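Local coordinates for SusD homolog (Bacteroides thetaiotaomicron VPI-5482, PDB 3FDH), which belongs to the SusD/RagB family and probably binds glycans at the outer-membrane surface, helping to pass them to a partner transporter, at residues E50-V55 and A423-S428; A282-I287 and R292-A297; F322-T327 and K377-G382. One frame throughout, in Å; residues are numbered along the deposited sequence.

Interaction 1: residues E50-V55 and A423-S428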
ATOM      1  N   GLU A  50      10.662  -4.667  -5.022  1.00 28.58           N
ATOM      2  CA  GLU A  50      11.912  -3.965  -5.291  1.00 26.93           C
ATOM      3  C   GLU A  50      11.918  -2.458  -5.303  1.00 28.32           C
ATOM      4  O   GLU A  50      12.681  -1.816  -6.037  1.00 28.04           O
ATOM      5  CB  GLU A  50      12.576  -4.556  -6.543  1.00 26.84           C
ATOM      6  CG  GLU A  50      12.889  -6.066  -6.407  1.00 26.81           C
ATOM      7  CD  GLU A  50      13.628  -6.667  -7.577  1.00 29.92           C
ATOM      8  OE1 GLU A  50      14.050  -5.950  -8.498  1.00 31.46           O
ATOM      9  OE2 GLU A  50      13.762  -7.907  -7.586  1.00 28.57           O
ATOM     10  N   TYR A  51      11.096  -1.901  -4.428  1.00 28.20           N
ATOM     11  CA  TYR A  51      11.132  -0.436  -4.154  1.00 26.24           C
ATOM     12  C   TYR A  51      12.353  -0.097  -3.277  1.00 25.94           C
ATOM     13  O   TYR A  51      12.916   1.030  -3.277  1.00 30.47           O
ATOM     14  CB  TYR A  51       9.907  -0.042  -3.371  1.00 25.73           C
ATOM     15  CG  TYR A  51       8.667   0.234  -4.179  1.00 28.81           C
ATOM     16  CD1 TYR A  51       8.745   0.590  -5.542  1.00 25.59           C
ATOM     17  CD2 TYR A  51       7.405   0.228  -3.566  1.00 28.68           C
ATOM     18  CE1 TYR A  51       7.593   0.907  -6.269  1.00 29.04           C
ATOM     19  CE2 TYR A  51       6.264   0.536  -4.274  1.00 28.28           C
ATOM     20  CZ  TYR A  51       6.345   0.910  -5.602  1.00 25.01           C
ATOM     21  OH  TYR A  51       5.175   1.204  -6.280  1.00 25.79           O
ATOM     22  N   GLU A  52      12.711  -1.110  -2.502  1.00 28.50           N
ATOM     23  CA  GLU A  52      13.826  -1.103  -1.557  1.00 26.99           C
ATOM     24  C   GLU A  52      14.459  -2.438  -1.484  1.00 28.18           C
ATOM     25  O   GLU A  52      13.852  -3.449  -1.868  1.00 27.25           O
ATOM     26  CB  GLU A  52      13.386  -0.670  -0.134  1.00 29.17           C
ATOM     27  CG  GLU A  52      12.623   0.665  -0.037  1.00 28.74           C
ATOM     28  CD  GLU A  52      13.388   1.924  -0.366  1.00 32.82           C
ATOM     29  OE1 GLU A  52      14.639   1.903  -0.394  1.00 33.92           O
ATOM     30  OE2 GLU A  52      12.713   2.979  -0.537  1.00 29.88           O
ATOM     31  N   VAL A  53      15.655  -2.430  -0.910  1.00 28.63           N
ATOM     32  CA  VAL A  53      16.416  -3.659  -0.680  1.00 28.39           C
ATOM     33  C   VAL A  53      16.588  -3.888   0.801  1.00 28.47           C
ATOM     34  O   VAL A  53      16.973  -3.004   1.560  1.00 28.05           O
ATOM     35  CB  VAL A  53      17.801  -3.630  -1.389  1.00 29.18           C
ATOM     36  CG1 VAL A  53      18.538  -4.949  -1.207  1.00 25.77           C
ATOM     37  CG2 VAL A  53      17.628  -3.338  -2.884  1.00 29.93           C
ATOM     38  N   GLY A  54      16.224  -5.081   1.255  1.00 27.60           N
ATOM     39  CA  GLY A  54      16.451  -5.434   2.651  1.00 28.08           C
ATOM     40  C   GLY A  54      17.929  -5.747   2.806  1.00 27.51           C
ATOM     41  O   GLY A  54      18.450  -6.647   2.149  1.00 28.27           O
ATOM     42  N   VAL A  55      18.587  -5.021   3.704  1.00 27.37           N
ATOM     43  CA  VAL A  55      20.065  -5.086   3.841  1.00 29.20           C
ATOM     44  C   VAL A  55      20.556  -5.578   5.219  1.00 28.31           C
ATOM     45  O   VAL A  55      21.724  -5.890   5.408  1.00 27.79           O
ATOM     46  CB  VAL A  55      20.739  -3.704   3.461  1.00 30.01           C
ATOM     47  CG1 VAL A  55      20.552  -3.371   1.931  1.00 29.48           C
ATOM     48  CG2 VAL A  55      20.244  -2.546   4.381  1.00 32.22           C
ATOM     49  N   ALA A 423       5.043   5.684  -9.250  1.00 27.38           N
ATOM     50  CA  ALA A 423       4.341   6.652  -8.371  1.00 26.41           C
ATOM     51  C   ALA A 423       4.152   6.205  -6.934  1.00 27.85           C
ATOM     52  O   ALA A 423       4.108   6.988  -6.007  1.00 26.99           O
ATOM     53  CB  ALA A 423       2.974   6.995  -8.937  1.00 24.82           C
HETATM   54  N   MSE A 424       4.037   4.905  -6.789  1.00 27.08           N
HETATM   55  CA  MSE A 424       3.658   4.249  -5.518  1.00 28.25           C
HETATM   56  C   MSE A 424       4.851   3.817  -4.638  1.00 29.25           C
HETATM   57  O   MSE A 424       4.731   3.284  -3.546  1.00 26.71           O
HETATM   58  CB  MSE A 424       2.580   3.209  -5.802  1.00 29.30           C
HETATM   59  CG  MSE A 424       1.325   3.841  -6.233  1.00 31.79           C
HETATM   60 SE   MSE A 424      -0.193   2.722  -6.581  0.75 25.66          SE
HETATM   61  CE  MSE A 424      -0.698   2.164  -4.779  1.00 34.43           C
ATOM     62  N   TRP A 425       6.003   4.245  -5.116  1.00 30.00           N
ATOM     63  CA  TRP A 425       7.278   4.189  -4.365  1.00 28.95           C
ATOM     64  C   TRP A 425       7.325   5.444  -3.496  1.00 27.61           C
ATOM     65  O   TRP A 425       7.150   6.554  -3.962  1.00 29.14           O
ATOM     66  CB  TRP A 425       8.445   4.263  -5.339  1.00 29.01           C
ATOM     67  CG  TRP A 425       9.778   4.381  -4.728  1.00 28.79           C
ATOM     68  CD1 TRP A 425      10.275   3.620  -3.706  1.00 23.51           C
ATOM     69  CD2 TRP A 425      10.844   5.235  -5.143  1.00 25.54           C
ATOM     70  NE1 TRP A 425      11.574   3.961  -3.420  1.00 25.61           N
ATOM     71  CE2 TRP A 425      11.942   4.979  -4.274  1.00 27.92           C
ATOM     72  CE3 TRP A 425      10.990   6.211  -6.161  1.00 24.83           C
ATOM     73  CZ2 TRP A 425      13.150   5.624  -4.408  1.00 28.74           C
ATOM     74  CZ3 TRP A 425      12.171   6.884  -6.247  1.00 28.62           C
ATOM     75  CH2 TRP A 425      13.257   6.569  -5.398  1.00 27.87           C
ATOM     76  N   GLY A 426       7.597   5.248  -2.233  1.00 28.59           N
ATOM     77  CA  GLY A 426       7.691   6.312  -1.260  1.00 25.71           C
ATOM     78  C   GLY A 426       7.644   5.915   0.201  1.00 26.75           C
ATOM     79  O   GLY A 426       7.938   4.753   0.562  1.00 27.77           O
ATOM     80  N   ALA A 427       7.245   6.880   1.012  1.00 28.69           N
ATOM     81  CA  ALA A 427       7.084   6.742   2.479  1.00 28.71           C
ATOM     82  C   ALA A 427       5.609   6.711   2.831  1.00 28.99           C
ATOM     83  O   ALA A 427       5.205   6.812   4.010  1.00 30.91           O
ATOM     84  CB  ALA A 427       7.781   7.965   3.200  1.00 26.81           C
ATOM     85  N   SER A 428       4.785   6.583   1.798  1.00 30.36           N
ATOM     86  CA  SER A 428       3.313   6.675   1.923  1.00 29.61           C
ATOM     87  C   SER A 428       2.555   5.408   2.317  1.00 29.39           C
ATOM     88  O   SER A 428       1.336   5.457   2.544  1.00 30.78           O
ATOM     89  CB  SER A 428       2.686   7.259   0.641  1.00 29.61           C
ATOM     90  OG  SER A 428       3.264   8.514   0.307  1.00 26.95           O
TER
HETATM   91  O   HOH W   1      10.005   3.038  -0.590  1.00 21.35           O

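Interaction 2: residues A282-I287 and R292-A297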
ATOM      1  N   ALA A 282      15.747  11.596  -5.400  1.00 28.65           N
ATOM      2  CA  ALA A 282      15.208  10.754  -4.339  1.00 28.72           C
ATOM      3  C   ALA A 282      16.185   9.749  -3.707  1.00 27.21           C
ATOM      4  O   ALA A 282      15.784   8.790  -3.069  1.00 28.67           O
ATOM      5  CB  ALA A 282      13.982  10.002  -4.859  1.00 27.60           C
ATOM      6  N   PHE A 283      17.457   9.992  -3.894  1.00 25.91           N
ATOM      7  CA  PHE A 283      18.529   9.119  -3.373  1.00 26.39           C
ATOM      8  C   PHE A 283      19.611   9.847  -2.621  1.00 27.15           C
ATOM      9  O   PHE A 283      20.066  10.907  -3.023  1.00 28.39           O
ATOM     10  CB  PHE A 283      19.169   8.292  -4.507  1.00 25.16           C
ATOM     11  CG  PHE A 283      18.217   7.354  -5.172  1.00 27.86           C
ATOM     12  CD1 PHE A 283      17.812   6.200  -4.536  1.00 27.76           C
ATOM     13  CD2 PHE A 283      17.746   7.604  -6.437  1.00 30.24           C
ATOM     14  CE1 PHE A 283      16.918   5.335  -5.139  1.00 30.52           C
ATOM     15  CE2 PHE A 283      16.857   6.735  -7.049  1.00 33.59           C
ATOM     16  CZ  PHE A 283      16.452   5.591  -6.404  1.00 29.26           C
ATOM     17  N   PHE A 284      20.006   9.240  -1.505  1.00 27.91           N
ATOM     18  CA  PHE A 284      21.063   9.709  -0.644  1.00 27.41           C
ATOM     19  C   PHE A 284      22.133   8.630  -0.465  1.00 28.21           C
ATOM     20  O   PHE A 284      21.874   7.431  -0.363  1.00 30.32           O
ATOM     21  CB  PHE A 284      20.599  10.118   0.768  1.00 29.21           C
ATOM     22  CG  PHE A 284      19.457  11.109   0.812  1.00 30.60           C
ATOM     23  CD1 PHE A 284      19.294  12.081  -0.161  1.00 31.18           C
ATOM     24  CD2 PHE A 284      18.595  11.110   1.916  1.00 33.68           C
ATOM     25  CE1 PHE A 284      18.251  13.007  -0.077  1.00 29.54           C
ATOM     26  CE2 PHE A 284      17.562  12.028   2.016  1.00 30.78           C
ATOM     27  CZ  PHE A 284      17.386  12.982   1.009  1.00 28.38           C
ATOM     28  N   THR A 285      23.362   9.112  -0.419  1.00 28.46           N
ATOM     29  CA  THR A 285      24.503   8.229  -0.218  1.00 27.31           C
ATOM     30  C   THR A 285      24.557   7.720   1.218  1.00 29.70           C
ATOM     31  O   THR A 285      23.808   8.170   2.101  1.00 29.95           O
ATOM     32  CB  THR A 285      25.852   8.992  -0.427  1.00 26.98           C
ATOM     33  OG1 THR A 285      26.004   9.976   0.616  1.00 25.86           O
ATOM     34  CG2 THR A 285      25.936   9.654  -1.827  1.00 28.87           C
ATOM     35  N   PRO A 286      25.441   6.748   1.458  1.00 31.73           N
ATOM     36  CA  PRO A 286      25.739   6.396   2.834  1.00 32.23           C
ATOM     37  C   PRO A 286      26.379   7.610   3.503  1.00 31.56           C
ATOM     38  O   PRO A 286      26.735   8.589   2.840  1.00 32.24           O
ATOM     39  CB  PRO A 286      26.774   5.265   2.709  1.00 31.64           C
ATOM     40  CG  PRO A 286      26.811   4.872   1.287  1.00 33.76           C
ATOM     41  CD  PRO A 286      26.208   5.958   0.476  1.00 30.80           C
ATOM     42  N   ILE A 287      26.491   7.552   4.817  1.00 32.34           N
ATOM     43  CA  ILE A 287      27.110   8.634   5.568  1.00 32.08           C
ATOM     44  C   ILE A 287      28.613   8.560   5.352  1.00 31.56           C
ATOM     45  O   ILE A 287      29.217   7.508   5.488  1.00 31.53           O
ATOM     46  CB  ILE A 287      26.815   8.554   7.087  1.00 32.83           C
ATOM     47  CG1 ILE A 287      25.303   8.616   7.358  1.00 34.80           C
ATOM     48  CG2 ILE A 287      27.560   9.682   7.801  1.00 34.95           C
ATOM     49  CD1 ILE A 287      24.850   8.012   8.719  1.00 30.49           C
ATOM     50  N   ARG A 292      25.564  12.721   4.456  1.00 29.60           N
ATOM     51  CA  ARG A 292      25.066  11.983   3.314  1.00 30.17           C
ATOM     52  C   ARG A 292      24.974  13.050   2.252  1.00 30.42           C
ATOM     53  O   ARG A 292      24.903  14.249   2.561  1.00 27.54           O
ATOM     54  CB  ARG A 292      23.661  11.405   3.507  1.00 31.91           C
ATOM     55  CG  ARG A 292      23.493  10.443   4.646  1.00 33.52           C
ATOM     56  CD  ARG A 292      22.109   9.858   4.580  1.00 31.85           C
ATOM     57  NE  ARG A 292      21.823   8.965   5.681  1.00 31.03           N
ATOM     58  CZ  ARG A 292      22.050   7.671   5.620  1.00 28.72           C
ATOM     59  NH1 ARG A 292      22.548   7.169   4.508  1.00 30.24           N
ATOM     60  NH2 ARG A 292      21.757   6.887   6.642  1.00 31.91           N
ATOM     61  N   SER A 293      24.999  12.605   1.006  1.00 29.70           N
ATOM     62  CA  SER A 293      24.842  13.497  -0.126  1.00 28.74           C
ATOM     63  C   SER A 293      23.706  13.042  -1.006  1.00 27.83           C
ATOM     64  O   SER A 293      23.505  11.855  -1.198  1.00 26.95           O
ATOM     65  CB  SER A 293      26.116  13.533  -0.956  1.00 28.43           C
ATOM     66  OG  SER A 293      27.191  14.017  -0.184  1.00 26.36           O
ATOM     67  N   GLN A 294      22.968  14.008  -1.529  1.00 28.22           N
ATOM     68  CA  GLN A 294      21.865  13.731  -2.456  1.00 28.59           C
ATOM     69  C   GLN A 294      22.519  13.603  -3.826  1.00 28.44           C
ATOM     70  O   GLN A 294      23.172  14.533  -4.297  1.00 29.25           O
ATOM     71  CB  GLN A 294      20.868  14.876  -2.408  1.00 29.13           C
ATOM     72  CG  GLN A 294      19.653  14.741  -3.266  1.00 27.40           C
ATOM     73  CD  GLN A 294      18.786  15.976  -3.189  1.00 26.94           C
ATOM     74  OE1 GLN A 294      19.276  17.064  -2.920  1.00 29.31           O
ATOM     75  NE2 GLN A 294      17.484  15.815  -3.427  1.00 27.15           N
ATOM     76  N   VAL A 295      22.346  12.432  -4.433  1.00 29.96           N
ATOM     77  CA  VAL A 295      22.993  12.071  -5.703  1.00 28.89           C
ATOM     78  C   VAL A 295      22.073  11.368  -6.700  1.00 29.75           C
ATOM     79  O   VAL A 295      21.002  10.902  -6.362  1.00 29.41           O
ATOM     80  CB  VAL A 295      24.257  11.178  -5.455  1.00 28.13           C
ATOM     81  CG1 VAL A 295      25.335  11.908  -4.595  1.00 21.63           C
ATOM     82  CG2 VAL A 295      23.874   9.852  -4.806  1.00 26.25           C
ATOM     83  N   ALA A 296      22.496  11.374  -7.961  1.00 29.85           N
ATOM     84  CA  ALA A 296      21.758  10.699  -9.036  1.00 28.53           C
ATOM     85  C   ALA A 296      21.876   9.202  -8.843  1.00 28.31           C
ATOM     86  O   ALA A 296      22.832   8.718  -8.250  1.00 27.29           O
ATOM     87  CB  ALA A 296      22.268  11.106 -10.432  1.00 28.38           C
ATOM     88  N   ALA A 297      20.854   8.513  -9.319  1.00 27.38           N
ATOM     89  CA  ALA A 297      20.759   7.061  -9.224  1.00 27.42           C
ATOM     90  C   ALA A 297      21.968   6.347  -9.844  1.00 28.99           C
ATOM     91  O   ALA A 297      22.287   5.234  -9.448  1.00 29.78           O
ATOM     92  CB  ALA A 297      19.442   6.546  -9.839  1.00 27.42           C
TER
HETATM   93  O   HOH W   2      18.995  12.209  -5.252  1.00 25.45           O
HETATM   94  O   HOH W   3      28.471  12.116   1.425  1.00 33.98           O

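Interaction 3: residues F322-T327 and K377-G382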
ATOM      1  N   PHE A 322      13.191   8.634   1.057  1.00 28.44           N
ATOM      2  CA  PHE A 322      11.919   8.310   1.725  1.00 29.64           C
ATOM      3  C   PHE A 322      12.052   7.757   3.156  1.00 30.52           C
ATOM      4  O   PHE A 322      11.154   7.918   3.984  1.00 28.13           O
ATOM      5  CB  PHE A 322      11.093   7.348   0.874  1.00 30.00           C
ATOM      6  CG  PHE A 322      10.706   7.924  -0.455  1.00 28.50           C
ATOM      7  CD1 PHE A 322       9.857   9.016  -0.521  1.00 27.82           C
ATOM      8  CD2 PHE A 322      11.270   7.421  -1.626  1.00 30.13           C
ATOM      9  CE1 PHE A 322       9.521   9.549  -1.735  1.00 25.60           C
ATOM     10  CE2 PHE A 322      10.959   7.951  -2.836  1.00 29.22           C
ATOM     11  CZ  PHE A 322      10.077   9.036  -2.902  1.00 19.76           C
ATOM     12  N   VAL A 323      13.197   7.150   3.443  1.00 29.53           N
ATOM     13  CA  VAL A 323      13.410   6.564   4.761  1.00 28.32           C
ATOM     14  C   VAL A 323      13.525   7.657   5.844  1.00 28.48           C
ATOM     15  O   VAL A 323      13.425   7.371   7.027  1.00 28.64           O
ATOM     16  CB  VAL A 323      14.629   5.583   4.789  1.00 26.05           C
ATOM     17  CG1 VAL A 323      14.486   4.435   3.697  1.00 26.78           C
ATOM     18  CG2 VAL A 323      15.976   6.340   4.689  1.00 24.79           C
ATOM     19  N   TYR A 324      13.733   8.915   5.437  1.00 27.51           N
ATOM     20  CA  TYR A 324      13.839  10.052   6.373  1.00 27.56           C
ATOM     21  C   TYR A 324      12.622  10.982   6.379  1.00 27.86           C
ATOM     22  O   TYR A 324      12.649  12.093   6.929  1.00 28.05           O
ATOM     23  CB  TYR A 324      15.135  10.840   6.115  1.00 27.96           C
ATOM     24  CG  TYR A 324      16.323  10.155   6.762  1.00 28.58           C
ATOM     25  CD1 TYR A 324      16.488  10.176   8.138  1.00 29.75           C
ATOM     26  CD2 TYR A 324      17.262   9.476   6.004  1.00 28.70           C
ATOM     27  CE1 TYR A 324      17.554   9.527   8.730  1.00 28.83           C
ATOM     28  CE2 TYR A 324      18.309   8.805   6.589  1.00 26.49           C
ATOM     29  CZ  TYR A 324      18.445   8.827   7.951  1.00 25.44           C
ATOM     30  OH  TYR A 324      19.533   8.190   8.529  1.00 33.49           O
ATOM     31  N   ALA A 325      11.540  10.517   5.759  1.00 27.71           N
ATOM     32  CA  ALA A 325      10.279  11.305   5.626  1.00 28.28           C
ATOM     33  C   ALA A 325       9.452  11.158   6.905  1.00 27.71           C
ATOM     34  O   ALA A 325       8.371  10.604   6.905  1.00 29.34           O
ATOM     35  CB  ALA A 325       9.460  10.830   4.401  1.00 28.84           C
ATOM     36  N   LYS A 326       9.974  11.767   7.967  1.00 27.88           N
ATOM     37  CA  LYS A 326       9.479  11.561   9.319  1.00 28.48           C
ATOM     38  C   LYS A 326       7.991  11.792   9.548  1.00 29.70           C
ATOM     39  O   LYS A 326       7.327  11.026  10.282  1.00 29.52           O
ATOM     40  CB  LYS A 326      10.296  12.390  10.307  1.00 27.59           C
ATOM     41  CG  LYS A 326       9.981  12.088  11.763  1.00 32.04           C
ATOM     42  CD  LYS A 326      10.842  12.963  12.654  1.00 34.21           C
ATOM     43  CE  LYS A 326      10.654  12.637  14.125  1.00 40.06           C
ATOM     44  NZ  LYS A 326      11.647  13.351  15.005  1.00 43.99           N
ATOM     45  N   THR A 327       7.495  12.827   8.883  1.00 30.90           N
ATOM     46  CA  THR A 327       6.119  13.256   9.040  1.00 29.75           C
ATOM     47  C   THR A 327       5.290  13.128   7.781  1.00 29.55           C
ATOM     48  O   THR A 327       4.195  13.648   7.708  1.00 30.00           O
ATOM     49  CB  THR A 327       6.039  14.680   9.607  1.00 29.44           C
ATOM     50  OG1 THR A 327       6.673  15.593   8.717  1.00 30.09           O
ATOM     51  CG2 THR A 327       6.731  14.754  10.970  1.00 29.92           C
ATOM     52  N   LYS A 377      14.351  18.236   4.987  1.00 27.04           N
ATOM     53  CA  LYS A 377      14.224  19.127   6.121  1.00 28.82           C
ATOM     54  C   LYS A 377      14.645  18.345   7.370  1.00 27.69           C
ATOM     55  O   LYS A 377      15.446  18.800   8.159  1.00 28.36           O
ATOM     56  CB  LYS A 377      12.798  19.697   6.254  1.00 29.36           C
ATOM     57  CG  LYS A 377      12.630  20.791   7.324  1.00 35.48           C
ATOM     58  CD  LYS A 377      11.161  20.949   7.707  1.00 43.84           C
ATOM     59  CE  LYS A 377      10.879  22.132   8.653  1.00 48.11           C
ATOM     60  NZ  LYS A 377      10.697  23.436   7.931  1.00 55.30           N
ATOM     61  N   GLU A 378      14.170  17.125   7.498  1.00 28.23           N
ATOM     62  CA  GLU A 378      14.488  16.309   8.674  1.00 27.48           C
ATOM     63  C   GLU A 378      15.991  16.063   8.840  1.00 28.25           C
ATOM     64  O   GLU A 378      16.529  16.165   9.948  1.00 29.96           O
ATOM     65  CB  GLU A 378      13.727  14.975   8.627  1.00 29.06           C
ATOM     66  CG  GLU A 378      14.152  13.973   9.687  1.00 31.40           C
ATOM     67  CD  GLU A 378      13.903  14.423  11.127  1.00 35.63           C
ATOM     68  OE1 GLU A 378      13.175  15.413  11.388  1.00 38.99           O
ATOM     69  OE2 GLU A 378      14.485  13.758  12.011  1.00 39.91           O
ATOM     70  N   LEU A 379      16.671  15.737   7.748  1.00 27.97           N
ATOM     71  CA  LEU A 379      18.133  15.493   7.786  1.00 28.64           C
ATOM     72  C   LEU A 379      18.940  16.720   8.127  1.00 29.28           C
ATOM     73  O   LEU A 379      19.976  16.639   8.772  1.00 29.18           O
ATOM     74  CB  LEU A 379      18.662  14.889   6.479  1.00 28.02           C
ATOM     75  CG  LEU A 379      18.454  13.379   6.373  1.00 34.08           C
ATOM     76  CD1 LEU A 379      18.857  12.888   4.981  1.00 33.74           C
ATOM     77  CD2 LEU A 379      19.287  12.698   7.436  1.00 34.00           C
ATOM     78  N   GLY A 380      18.436  17.870   7.731  1.00 29.96           N
ATOM     79  CA  GLY A 380      19.139  19.109   7.998  1.00 29.63           C
ATOM     80  C   GLY A 380      20.610  19.059   7.610  1.00 29.35           C
ATOM     81  O   GLY A 380      20.971  18.687   6.496  1.00 29.45           O
ATOM     82  N   SER A 381      21.455  19.431   8.558  1.00 28.58           N
ATOM     83  CA  SER A 381      22.897  19.501   8.337  1.00 28.82           C
ATOM     84  C   SER A 381      23.519  18.122   8.156  1.00 26.55           C
ATOM     85  O   SER A 381      24.720  17.979   7.942  1.00 27.05           O
ATOM     86  CB  SER A 381      23.600  20.279   9.462  1.00 29.63           C
ATOM     87  OG  SER A 381      23.592  19.529  10.645  1.00 32.19           O
ATOM     88  N   GLY A 382      22.701  17.099   8.255  1.00 25.12           N
ATOM     89  CA  GLY A 382      23.201  15.750   8.023  1.00 26.68           C
ATOM     90  C   GLY A 382      23.277  15.414   6.534  1.00 28.64           C
ATOM     91  O   GLY A 382      23.703  14.322   6.098  1.00 29.38           O
TER
HETATM   92  O   HOH W   4      11.707  15.825  13.733  1.00 50.23           O
HETATM   93  O   HOH W   5      14.368  13.157  14.600  1.00 59.37           O

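Interaction 1: residues E50-V55 and A423-S428
Tyr51 and Glu52 meet Met424 and Trp425 where two helix ends come together deep in this SusD-like fold. Helix 40-48 closes in a Schellman motif with Glu50 as its C-prime residue, and the chain then passes into strand 52-54. On the other side, Met424, a selenomethionine, is the first residue beyond the helical part of 412-423.

Aromatic packing comes first. The Tyr51 phenol lies against the backbone and CB of Trp425: Trp425 CA stands over the middle of the ring, 3.6 Å above its plane. Trp425 CB makes a CH-pi contact, 3.8 Å from the Tyr51 ring centroid and over the same face. The five-membered ring of the indole is oblique to the phenol, centroids 5.2 Å apart and planes at 38°.

At the phenol's end Met424 CB packs against Tyr51 OH (3.3 Å), while the selenium end leads away toward helices 335-348 and 431-443. The hydroxyl itself is fixed by hydrogen bonds to Tyr421 O and Thr434 OG1.

Hydrogen bonding across the segments rests on the indole N-H and the Glu52 carboxylate. With CG trans to the Trp425 backbone N (chi1 173°), NE1 faces Glu52, whose chain bends at chi2; OE2 also bonds Ser320 OG. A water donates to Glu52 OE2 (2.7 Å) and to Gly426 O (2.9 Å), joining the carboxylate to the loop backbone. Trp425 NE1 reaches Glu52 OE2 at 3.3 Å, near the indole plane but well above the carboxylate plane.

Interaction 2: residues A282-I287 and R292-A297
Thr285 and Arg292 carry the side-chain contact between two antiparallel runs of chain. The Thr285 torsion (chi1 67°) turns OG1 inward between its own backbone N and carbonyl, where it does two jobs: it accepts Ser293 N-H at 2.8 Å and donates to Pro286 O at 2.7 Å. The same rotation swings the methyl CG2 onto Val295, 3.6 Å from its CG1, with the two side chains crossing at about a right angle.

Arg292 stretches out straight from CG to NE and lays its guanidinium beside the opposing backbone. NH1 donates to Thr285 O at 2.9 Å with the oxygen close to the guanidinium plane, NH2 is bonded to Tyr324 OH, and Ile287 CG1 covers one face, 3.8 Å above its centre. The two bonds, with the aliphatic lid, restrict how the group can rotate.

A chi1 of -178° sets Gln294 CG at the edge of the Phe284 ring, 3.9 Å from CE1; the extended rest of the chain carries the amide, its plane 74° from that ring, on to Arg281 O and Asn386 N. Phe283 reaches the far end of the pairing, where its CE2 lies 3.8 Å from Ala297 CB.

Two backbone bonds, Thr285 N to Ser293 O and Val295 N to Phe283 O, flank Phe284 and Gln294, and a water extends the pairing by linking Phe283 N to Val295 O. Phe284 and Gln294, 4.5 Å between CA atoms, thus form a single antiparallel, non-hydrogen-bonded bridge in a hairpin-like turn-back of the chain, which joins strand 283-284, paired antiparallel with 319-320, to strand 292-293, paired parallel with 383-384.

Interaction 3: residues F322-T327 and K377-G382
The C-terminal turn of helix 354-379 presents Glu378 and Leu379 to Tyr324 and Lys326, in the loop between strands 319-320 and 330-331. Leu379 CD2 points at the phenol face: it lies 3.7 Å from the Tyr324 ring centroid and only 6° off the ring normal, a nearly head-on CH-pi contact. Leu379 CD1 reaches the ring too, touching Tyr324 CD2 at 3.9 Å, so both methyls of the fork are used.

Lys326 and Glu378 pair through water. Lys326 is extended throughout, and its CD passes 3.6 Å from Glu378 OE1, whose chain bends back at chi2 (63°). Lys326 NZ stays 4.1 Å from Glu378 OE2, beyond a salt bridge. Two waters span the gap instead, each accepting from NZ at 2.8 Å; one donates to OE1 and the other to OE2. Both carboxylate oxygens are therefore tied to the one ammonium group.

Helix 250-258 flanks the contact: Tyr255 meets the Tyr324 ring edge-to-face, and Tyr252 touches both Lys326 and Glu378. Ser245 O takes a further bond from Lys326 NZ, just ahead of that helix, while helix 354-379 also offers Ala375 to Tyr324.

Overall arrangement
Trp425 of interaction 1 ties the three contacts together. Its CH2 packs 3.5 Å from Phe283 CZ of interaction 2, and its CE2 lies 3.4 Å from Phe322 CE2 in the 322-327 segment of interaction 3. Interactions 2 and 3 are the closest pair, centres about 12 Å apart, and are joined by probable hydrogen bonds from Arg292 N to Gly382 O (3.0 Å) and between Arg292 NH2 and Tyr324 OH (3.2 Å). Phe284 also packs on Leu379. Interactions 1 and 2 are buried, although their centres lie about 10 and 25 Å from the centre of the chain; interaction 3, about 21 Å out, is at the surface.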